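Local coordinates for protein acetyl transferase (Salmonella typhimurium, PDB 1S7K) that acetylates the N-terminal amine of ribosomal protein L7/L12 as a GNAT-family enzyme, probably drawing the acetyl group from acetyl-coenzyme A, at residues T13-A19 and M72-Q78; D20-V24 and T54-Q59; A26-L30 and M81-L85; I135-D140 and H170-M174. One frame throughout, in Å; residues are numbered along the deposited sequence.

Contact 1 (T13-A19 and M72-Q78)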
# COMPACT_ATOMS: atom_id res chain seq x y z
N THR A 13 -12.63 30.71 7.15
CA THR A 13 -11.43 31.12 6.44
C THR A 13 -10.72 30.01 5.63
O THR A 13 -9.80 30.30 4.87
CB THR A 13 -10.44 31.65 7.47
OG1 THR A 13 -10.30 30.65 8.49
CG2 THR A 13 -11.01 32.91 8.17
N LEU A 14 -11.09 28.75 5.83
CA LEU A 14 -10.41 27.67 5.11
C LEU A 14 -11.32 26.96 4.13
O LEU A 14 -12.55 26.81 4.36
CB LEU A 14 -9.92 26.64 6.15
CG LEU A 14 -8.89 27.11 7.18
CD1 LEU A 14 -8.52 25.97 8.24
CD2 LEU A 14 -7.67 27.63 6.44
N GLU A 15 -10.73 26.50 3.02
CA GLU A 15 -11.48 25.66 2.09
C GLU A 15 -10.46 24.85 1.26
O GLU A 15 -9.28 25.22 1.17
CB GLU A 15 -12.44 26.48 1.20
CG GLU A 15 -11.81 27.25 0.04
CD GLU A 15 -12.87 28.00 -0.83
OE1 GLU A 15 -14.05 28.21 -0.44
OE2 GLU A 15 -12.47 28.39 -1.93
N LEU A 16 -10.89 23.69 0.77
CA LEU A 16 -10.04 22.81 -0.06
C LEU A 16 -10.58 22.96 -1.49
O LEU A 16 -11.80 23.02 -1.68
CB LEU A 16 -10.22 21.35 0.35
CG LEU A 16 -9.75 20.98 1.76
CD1 LEU A 16 -10.21 19.57 2.09
CD2 LEU A 16 -8.20 21.04 1.76
N ARG A 17 -9.68 23.08 -2.45
CA ARG A 17 -10.08 23.15 -3.84
C ARG A 17 -9.35 21.99 -4.56
O ARG A 17 -8.14 21.79 -4.36
CB ARG A 17 -9.67 24.51 -4.46
CG ARG A 17 -10.24 25.72 -3.70
CD ARG A 17 -9.85 27.06 -4.33
NE ARG A 17 -10.28 28.17 -3.46
CZ ARG A 17 -9.88 29.44 -3.58
NH1 ARG A 17 -10.32 30.38 -2.74
NH2 ARG A 17 -9.04 29.79 -4.55
N ALA A 18 -10.09 21.21 -5.34
CA ALA A 18 -9.42 20.15 -6.11
C ALA A 18 -8.34 20.79 -6.96
O ALA A 18 -8.55 21.82 -7.61
CB ALA A 18 -10.39 19.43 -7.00
N ALA A 19 -7.14 20.21 -6.93
CA ALA A 19 -6.02 20.70 -7.73
C ALA A 19 -6.44 20.86 -9.20
O ALA A 19 -7.02 19.95 -9.81
CB ALA A 19 -4.84 19.76 -7.64
N MET A 72 -6.06 15.05 -5.02
CA MET A 72 -5.11 16.06 -4.67
C MET A 72 -5.89 17.38 -4.46
O MET A 72 -6.48 17.89 -5.42
CB MET A 72 -4.04 16.26 -5.74
CG MET A 72 -3.11 17.41 -5.36
SD MET A 72 -1.98 17.70 -6.73
CE MET A 72 -0.99 18.76 -6.05
N TYR A 73 -5.92 17.88 -3.21
CA TYR A 73 -6.59 19.13 -2.94
C TYR A 73 -5.59 20.19 -2.48
O TYR A 73 -4.58 19.91 -1.82
CB TYR A 73 -7.68 18.92 -1.84
CG TYR A 73 -8.84 18.05 -2.25
CD1 TYR A 73 -9.93 18.59 -2.95
CD2 TYR A 73 -8.86 16.69 -1.94
CE1 TYR A 73 -11.04 17.76 -3.34
CE2 TYR A 73 -9.94 15.86 -2.33
CZ TYR A 73 -11.02 16.41 -3.02
OH TYR A 73 -12.10 15.60 -3.36
N LEU A 74 -5.89 21.43 -2.82
CA LEU A 74 -5.12 22.58 -2.40
C LEU A 74 -5.88 23.25 -1.23
O LEU A 74 -7.11 23.44 -1.30
CB LEU A 74 -5.01 23.57 -3.58
CG LEU A 74 -4.05 23.09 -4.65
CD1 LEU A 74 -3.81 24.20 -5.69
CD2 LEU A 74 -2.70 22.83 -3.97
N ILE A 75 -5.16 23.56 -0.16
CA ILE A 75 -5.68 24.21 1.05
C ILE A 75 -5.50 25.72 0.88
O ILE A 75 -4.37 26.16 0.69
CB ILE A 75 -4.85 23.79 2.31
CG1 ILE A 75 -5.01 22.29 2.65
CG2 ILE A 75 -5.34 24.58 3.57
CD1 ILE A 75 -3.81 21.86 3.60
N PHE A 76 -6.60 26.47 0.99
CA PHE A 76 -6.60 27.93 0.89
C PHE A 76 -7.06 28.51 2.20
O PHE A 76 -8.05 28.06 2.77
CB PHE A 76 -7.52 28.43 -0.21
CG PHE A 76 -6.96 28.23 -1.56
CD1 PHE A 76 -7.20 27.04 -2.27
CD2 PHE A 76 -6.17 29.22 -2.12
CE1 PHE A 76 -6.64 26.86 -3.53
CE2 PHE A 76 -5.60 29.04 -3.37
CZ PHE A 76 -5.85 27.85 -4.08
N CYS A 77 -6.32 29.49 2.68
CA CYS A 77 -6.65 30.12 3.95
C CYS A 77 -6.85 31.59 3.60
O CYS A 77 -5.91 32.22 3.14
CB CYS A 77 -5.46 29.92 4.90
SG CYS A 77 -5.49 30.92 6.46
N GLN A 78 -8.06 32.12 3.85
CA GLN A 78 -8.39 33.51 3.49
C GLN A 78 -7.98 33.80 2.03
O GLN A 78 -7.43 34.87 1.72
CB GLN A 78 -7.67 34.50 4.40
CG GLN A 78 -7.94 34.28 5.91
CD GLN A 78 -7.69 35.54 6.73
OE1 GLN A 78 -7.76 35.52 7.96
NE2 GLN A 78 -7.43 36.65 6.04

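Contact 2 (D20-V24 and T54-Q59)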
# COMPACT_ATOMS: atom_id res chain seq x y z
N ASP A 20 -6.17 22.03 -9.75
CA ASP A 20 -6.53 22.28 -11.14
C ASP A 20 -5.35 22.79 -11.92
O ASP A 20 -4.42 23.33 -11.35
CB ASP A 20 -7.63 23.34 -11.22
CG ASP A 20 -8.11 23.53 -12.62
OD1 ASP A 20 -8.92 22.69 -13.11
OD2 ASP A 20 -7.67 24.51 -13.25
N GLU A 21 -5.40 22.63 -13.24
CA GLU A 21 -4.31 23.11 -14.06
C GLU A 21 -4.07 24.60 -13.71
O GLU A 21 -2.92 25.05 -13.67
CB GLU A 21 -4.64 22.94 -15.55
CG GLU A 21 -3.71 21.99 -16.28
CD GLU A 21 -2.31 22.57 -16.46
OE1 GLU A 21 -1.87 23.32 -15.55
OE2 GLU A 21 -1.65 22.27 -17.49
N SER A 22 -5.15 25.34 -13.42
CA SER A 22 -4.97 26.76 -13.08
C SER A 22 -4.11 27.03 -11.85
O SER A 22 -3.61 28.14 -11.68
CB SER A 22 -6.31 27.45 -12.87
OG SER A 22 -6.94 26.99 -11.67
N HIS A 23 -3.92 26.03 -11.00
CA HIS A 23 -3.14 26.23 -9.77
C HIS A 23 -1.63 26.04 -9.95
O HIS A 23 -0.83 26.45 -9.11
CB HIS A 23 -3.58 25.22 -8.66
CG HIS A 23 -5.04 25.26 -8.31
ND1 HIS A 23 -5.91 24.24 -8.64
CD2 HIS A 23 -5.78 26.19 -7.66
CE1 HIS A 23 -7.12 24.53 -8.20
NE2 HIS A 23 -7.07 25.71 -7.60
N VAL A 24 -1.25 25.36 -11.03
CA VAL A 24 0.14 25.02 -11.24
C VAL A 24 1.08 26.17 -11.00
O VAL A 24 2.02 26.04 -10.22
CB VAL A 24 0.37 24.42 -12.67
CG1 VAL A 24 1.87 24.17 -12.91
CG2 VAL A 24 -0.39 23.07 -12.80
N THR A 54 6.42 20.44 -12.08
CA THR A 54 5.24 20.67 -11.22
C THR A 54 3.95 20.47 -11.98
O THR A 54 3.02 19.84 -11.47
CB THR A 54 5.21 22.08 -10.59
OG1 THR A 54 6.24 22.20 -9.61
CG2 THR A 54 3.84 22.34 -9.92
N ARG A 55 3.91 21.01 -13.20
CA ARG A 55 2.75 20.90 -14.06
C ARG A 55 2.50 19.44 -14.34
O ARG A 55 1.39 18.97 -14.25
CB ARG A 55 3.01 21.63 -15.38
CG ARG A 55 1.79 21.76 -16.29
CD ARG A 55 2.16 22.67 -17.48
NE ARG A 55 2.70 23.98 -17.08
CZ ARG A 55 1.96 25.03 -16.72
NH1 ARG A 55 0.63 24.95 -16.70
NH2 ARG A 55 2.56 26.17 -16.37
N LYS A 56 3.56 18.73 -14.72
CA LYS A 56 3.46 17.34 -15.00
C LYS A 56 2.94 16.66 -13.74
O LYS A 56 2.05 15.82 -13.80
CB LYS A 56 4.85 16.78 -15.36
CG LYS A 56 4.86 15.26 -15.45
CD LYS A 56 6.16 14.69 -16.00
CE LYS A 56 6.20 13.15 -15.93
NZ LYS A 56 5.55 12.40 -17.07
N HIS A 57 3.52 17.02 -12.59
CA HIS A 57 3.10 16.40 -11.33
C HIS A 57 1.61 16.67 -11.14
O HIS A 57 0.83 15.75 -10.89
CB HIS A 57 3.90 16.96 -10.14
CG HIS A 57 3.59 16.30 -8.82
ND1 HIS A 57 4.06 15.04 -8.49
CD2 HIS A 57 2.85 16.70 -7.77
CE1 HIS A 57 3.60 14.70 -7.29
NE2 HIS A 57 2.86 15.69 -6.84
N VAL A 58 1.21 17.93 -11.26
CA VAL A 58 -0.17 18.27 -11.10
C VAL A 58 -1.09 17.62 -12.14
O VAL A 58 -2.12 17.03 -11.78
CB VAL A 58 -0.36 19.78 -11.06
CG1 VAL A 58 -1.84 20.13 -11.11
CG2 VAL A 58 0.36 20.36 -9.82
N GLN A 59 -0.74 17.71 -13.43
CA GLN A 59 -1.57 17.10 -14.44
C GLN A 59 -1.72 15.62 -14.13
O GLN A 59 -2.81 15.10 -14.22
CB GLN A 59 -0.97 17.33 -15.85
CG GLN A 59 -0.90 18.85 -16.17
CD GLN A 59 -0.02 19.25 -17.38
OE1 GLN A 59 1.19 18.96 -17.44
NE2 GLN A 59 -0.63 19.95 -18.33

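Contact 3 (A26-L30 and M81-L85)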
# COMPACT_ATOMS: atom_id res chain seq x y z
N ALA A 26 0.96 28.92 -9.21
CA ALA A 26 1.11 29.30 -7.80
C ALA A 26 1.70 28.21 -6.88
O ALA A 26 2.51 28.47 -5.96
CB ALA A 26 -0.26 29.72 -7.30
N LEU A 27 1.26 26.99 -7.10
CA LEU A 27 1.78 25.91 -6.26
C LEU A 27 3.27 25.75 -6.50
O LEU A 27 4.05 25.59 -5.55
CB LEU A 27 1.07 24.61 -6.60
CG LEU A 27 1.57 23.34 -5.92
CD1 LEU A 27 1.40 23.33 -4.37
CD2 LEU A 27 0.78 22.23 -6.59
N HIS A 28 3.66 25.82 -7.78
CA HIS A 28 5.07 25.67 -8.15
C HIS A 28 5.84 26.67 -7.35
O HIS A 28 6.91 26.38 -6.87
CB HIS A 28 5.30 25.92 -9.65
CG HIS A 28 6.70 25.57 -10.11
ND1 HIS A 28 7.37 24.44 -9.68
CD2 HIS A 28 7.53 26.18 -11.00
CE1 HIS A 28 8.54 24.36 -10.29
NE2 HIS A 28 8.66 25.41 -11.10
N GLN A 29 5.30 27.88 -7.22
CA GLN A 29 5.97 28.92 -6.46
C GLN A 29 6.19 28.48 -5.01
O GLN A 29 7.25 28.71 -4.44
CB GLN A 29 5.12 30.19 -6.46
CG GLN A 29 5.23 31.00 -7.74
CD GLN A 29 6.54 31.77 -7.79
OE1 GLN A 29 7.53 31.29 -8.35
NE2 GLN A 29 6.56 32.96 -7.16
N LEU A 30 5.17 27.88 -4.41
CA LEU A 30 5.25 27.41 -3.03
C LEU A 30 6.18 26.19 -2.95
O LEU A 30 6.97 26.06 -2.01
CB LEU A 30 3.85 27.04 -2.51
CG LEU A 30 3.51 27.39 -1.05
CD1 LEU A 30 3.84 28.85 -0.79
CD2 LEU A 30 2.04 27.12 -0.77
N MET A 81 -3.07 30.45 -1.20
CA MET A 81 -2.75 29.02 -1.18
C MET A 81 -1.81 28.72 0.00
O MET A 81 -0.81 29.41 0.21
CB MET A 81 -2.13 28.64 -2.53
CG MET A 81 -2.35 27.19 -2.95
SD MET A 81 -1.15 26.81 -4.30
CE MET A 81 0.13 27.01 -3.39
N ALA A 82 -2.12 27.71 0.82
CA ALA A 82 -1.29 27.43 1.99
C ALA A 82 -0.64 26.06 2.05
O ALA A 82 0.24 25.86 2.86
CB ALA A 82 -2.11 27.64 3.29
N GLY A 83 -1.11 25.12 1.24
CA GLY A 83 -0.47 23.81 1.24
C GLY A 83 -1.28 22.82 0.46
O GLY A 83 -2.17 23.20 -0.26
N VAL A 84 -0.94 21.53 0.58
CA VAL A 84 -1.62 20.47 -0.16
C VAL A 84 -2.15 19.39 0.81
O VAL A 84 -1.51 19.10 1.79
CB VAL A 84 -0.64 19.74 -1.11
CG1 VAL A 84 -1.32 18.49 -1.65
CG2 VAL A 84 -0.23 20.66 -2.32
N LEU A 85 -3.36 18.88 0.56
CA LEU A 85 -3.93 17.79 1.36
C LEU A 85 -4.31 16.71 0.31
O LEU A 85 -5.15 16.96 -0.61
CB LEU A 85 -5.17 18.25 2.11
CG LEU A 85 -5.85 17.18 2.95
CD1 LEU A 85 -4.84 16.45 3.78
CD2 LEU A 85 -6.92 17.81 3.86

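Contact 4 (I135-D140 and H170-M174)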
# COMPACT_ATOMS: atom_id res chain seq x y z
N ILE A 135 -3.30 7.11 7.92
CA ILE A 135 -2.10 7.98 7.94
C ILE A 135 -0.91 7.11 8.26
O ILE A 135 -0.87 6.49 9.36
CB ILE A 135 -2.15 9.08 9.03
CG1 ILE A 135 -3.14 10.15 8.59
CG2 ILE A 135 -0.68 9.69 9.25
CD1 ILE A 135 -3.58 11.21 9.66
N LYS A 136 0.05 7.02 7.33
CA LYS A 136 1.29 6.28 7.61
C LYS A 136 2.31 7.39 7.74
O LYS A 136 2.37 8.27 6.82
CB LYS A 136 1.66 5.38 6.42
CG LYS A 136 0.77 4.17 6.24
CD LYS A 136 0.94 3.54 4.85
CE LYS A 136 2.23 2.84 4.71
NZ LYS A 136 2.41 2.45 3.25
N CYS A 137 3.01 7.45 8.87
CA CYS A 137 4.06 8.48 8.97
C CYS A 137 5.21 7.96 9.82
O CYS A 137 5.00 7.11 10.73
CB CYS A 137 3.47 9.72 9.59
SG CYS A 137 2.82 9.52 11.31
N ARG A 138 6.42 8.46 9.57
CA ARG A 138 7.59 7.99 10.32
C ARG A 138 7.35 8.18 11.82
O ARG A 138 6.72 9.16 12.23
CB ARG A 138 8.84 8.77 9.91
CG ARG A 138 9.37 8.36 8.54
CD ARG A 138 10.70 9.15 8.18
NE ARG A 138 10.91 10.31 9.05
CZ ARG A 138 10.43 11.54 8.87
NH1 ARG A 138 10.70 12.46 9.78
NH2 ARG A 138 9.69 11.87 7.79
N VAL A 139 7.87 7.25 12.61
CA VAL A 139 7.72 7.35 14.04
C VAL A 139 8.34 8.70 14.51
O VAL A 139 7.79 9.37 15.38
CB VAL A 139 8.40 6.16 14.73
CG1 VAL A 139 8.45 6.38 16.25
CG2 VAL A 139 7.62 4.89 14.41
N ASP A 140 9.43 9.10 13.87
CA ASP A 140 10.12 10.32 14.27
C ASP A 140 9.58 11.58 13.63
O ASP A 140 10.16 12.66 13.78
CB ASP A 140 11.66 10.18 14.04
CG ASP A 140 12.06 10.14 12.57
OD1 ASP A 140 11.22 10.36 11.69
OD2 ASP A 140 13.26 9.89 12.26
N HIS A 170 13.40 3.91 8.11
CA HIS A 170 12.79 4.30 9.38
C HIS A 170 11.51 3.58 9.67
O HIS A 170 10.78 3.28 8.76
CB HIS A 170 12.46 5.79 9.31
CG HIS A 170 13.68 6.62 9.06
ND1 HIS A 170 14.49 7.04 10.09
CD2 HIS A 170 14.28 6.99 7.91
CE1 HIS A 170 15.56 7.65 9.59
NE2 HIS A 170 15.46 7.63 8.27
N ASP A 171 11.22 3.37 10.95
CA ASP A 171 9.96 2.73 11.36
C ASP A 171 8.83 3.76 11.05
O ASP A 171 9.03 5.00 11.17
CB ASP A 171 10.00 2.45 12.86
CG ASP A 171 10.88 1.25 13.24
OD1 ASP A 171 11.69 0.75 12.39
OD2 ASP A 171 10.76 0.86 14.44
N VAL A 172 7.65 3.23 10.73
CA VAL A 172 6.49 4.04 10.34
C VAL A 172 5.24 3.64 11.13
O VAL A 172 4.92 2.48 11.16
CB VAL A 172 6.16 3.79 8.84
CG1 VAL A 172 4.85 4.53 8.40
CG2 VAL A 172 7.30 4.31 7.97
N ASN A 173 4.55 4.60 11.72
CA ASN A 173 3.31 4.32 12.45
C ASN A 173 2.17 4.28 11.44
O ASN A 173 2.10 5.10 10.51
CB ASN A 173 3.04 5.42 13.48
CG ASN A 173 3.85 5.23 14.76
OD1 ASN A 173 4.20 4.11 15.13
ND2 ASN A 173 4.15 6.34 15.45
N MET A 174 1.28 3.32 11.63
CA MET A 174 0.13 3.26 10.78
C MET A 174 -1.05 3.58 11.67
O MET A 174 -1.31 2.88 12.66
CB MET A 174 -0.05 1.87 10.13
CG MET A 174 -1.43 1.88 9.38
SD MET A 174 -1.74 0.40 8.40
CE MET A 174 -0.57 0.74 7.07
O HOH W 1 10.87 6.96 12.23
O HOH W 2 13.44 7.18 12.72

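Contact 1 (T13-A19 and M72-Q78)
The guanidinium of R17 lies flat over one face of the F76 ring, the planes 17° apart and R17 CZ 3.8 Å from the ring centroid, close to the ring normal. This is a stacked cation-pi pair between strands 14-18 and 71-77. At the ring's edge sits the carbonyl oxygen of E15, while the guanidinium is met at its own edge by the E15 carboxylate, whose OE2 accepts R17 NE at 2.7 Å through its anti lone pair in a salt bridge. The extended R17 chain runs across the ring rather than along it, bringing R17 CD to 3.3 Å from F76 CE1. The Y73 ring has the carbonyl carbon of R17 near its plane at one edge, and A18 CB reaches Y73 CE1; the Y73 hydroxyl is bound by E6 and Y124.

Beneath these groups the strands pair antiparallel. E15 with F76 and R17 with L74 are hydrogen-bonded pairs; L74 N reaches R17 O at 2.8 Å, almost straight at 178°. On the face shared with L14 and C77, L16 CD2 packs 3.5 Å from I75 CG1, beside helix 112-127, where I112 and M113 contact CoA when it is bound. At the far end A19 CB meets M72 SD at 3.6 Å.

The contact thus divides its chemistry by face: leucine and isoleucine serve the CoA-side core, while on the other face an arginine lies flat on an aromatic ring and is bridged at its edge by a carboxylate. This carboxylate would probably stabilise the positive charge, and together with F76 it limits the rotation of the guanidinium.

Contact 2 (D20-V24 and T54-Q59)
E21 and V24, at the entrance to helix 24-33, meet R55, V58 and Q59 on the first turns of helix 55-67. An Asx turn leads into the contact: D20 OD2 accepts S22 N at 2.7 Å from above the carboxylate plane, while S22 OG reaches the same oxygen from the opposite face. V24 points straight at the second helix, whereas E21 reaches it only with its carboxylate.

Electrostatics act at the outer side. The E21 chain bends at chi2 (-71°) and crosses R55 at about a right angle, forming a salt bridge between E21 OE1 and R55 NH1 at 3.2 Å. The carboxylate and guanidinium planes stand 45° apart, so this is not a two-pronged, coplanar pairing; E21 OE2 lies at the guanidinium edge, in its plane. That oxygen comes 2.7 Å from Q59 NE2, but the angle is too poor for a hydrogen bond.

Apolar packing fills the inner side. V24 divides its two methyls between neighbours: CG2 slides past V58, 3.7 Å from V58 CG1, and CG1 rests 3.6 Å from R55 CA, near the methyl of T54. The R55 chain, extended at first, folds back at chi3 (-54°), which brings its charged end over the valine instead of out along the helix.

Valine packing and the E21-R55 bridge join the start of helix 24-33 to the first turn of helix 55-67. The contact lies away from the known CoA-binding residues, although the unmodelled connection 35-53 includes S41, seen to bind CoA. V24 CG1 sits 3.9 Å above the centre of one guanidinium face of R55.

Contact 3 (A26-L30 and M81-L85)
The carbonyl oxygen of A26 accepts the helical hydrogen bond from L30 N at 3.1 Å, and M81 CE lies 3.8 Å from that same oxygen. No hydrogen bond crosses this contact; a helix and a strand meet here through methyl and sulfur atoms, with axes 9.4 Å apart at their closest and at 80° to each other.

M81 carries most of the joint. Its chain runs out from the strand and turns at chi3 (64°), which lays the terminal methyl along the helix surface, 3.5 Å from L27 CA, with SD 3.9 Å from L27 CB. The L30 side chain slides past it in the opposite direction. L30 CD2 to M81 CE is only 3.2 Å, tighter than usual carbon contact, so the exact fit there is doubtful. Deeper in, the L27 and V84 side chains cross at about a right angle, CD1 of L27 3.7 Å from CG2 of V84.

A82 and G83 together face I75, forming a classic beta bulge between M81 and V84. Helix 24-33 lies across strand 80-91, whose M81 and V84 also touch L74 of strand 71-77, while W102 of strand 96-103 meets L27 and V84 on the other flank; L85 turns to helix 112-127.

Contact 4 (I135-D140 and H170-M174)
C137 and N173 form the central hydrogen-bonded pair of an antiparallel strand contact near the CoA site, joining strand 132-138 to strand 168-178. In another structure of this protein C137 carries CoA covalently. N173 N reaches C137 O at 2.7 Å, and C137 N returns a bond to N173 O.

At R138 and V172 the side chains diverge while the backbones stay paired, and D171 O accepts V139 N at 2.9 Å and a hydrogen bond from water 1, which accepts from D140 N. R138 runs beside H170, its CD 4.0 Å from H170 CB, and the bend at chi3 (-15°) turns its NE to the syn lone pair of D140 OD1 at 2.7 Å in a salt bridge. Water 2 lies in the plane of the H170 ring, 2.8 Å from ND1, and donates weakly to D140 OD2; H170 NE2 binds L165 O. The V139 side chain crosses that of N173, its CG2 near OD1, while N173 ND2 bonds to N145.

On the opposite face M174 CE packs 3.8 Å from K136 CG, and M174 touches M159 of the second subunit. Strand 168-178 is inserted between strands 132-138 and 154-165, as in other GNAT folds, with helix 142-150 over C137.

One principle runs through the four: chemistry follows position in the fold. All are only partly buried. Contacts 1 and 4 are antiparallel ladders of the same sheet on opposite sides of the chain's centre, about 26 Å apart between centres; each adds an arginine-carboxylate bridge inside one segment, on a sheet face in contact 1 and at the strand end in contact 4. Contact 3 shares the sheet, joined to contact 1 by a probable bond from A82 N to I75 O, but is apolar across its segments. Contact 2, farthest toward the surface, keeps buried valines inside and its charged pair outside, touching contact 3 where V58 meets L27 and contact 1 where H23 packs on L74 and F76.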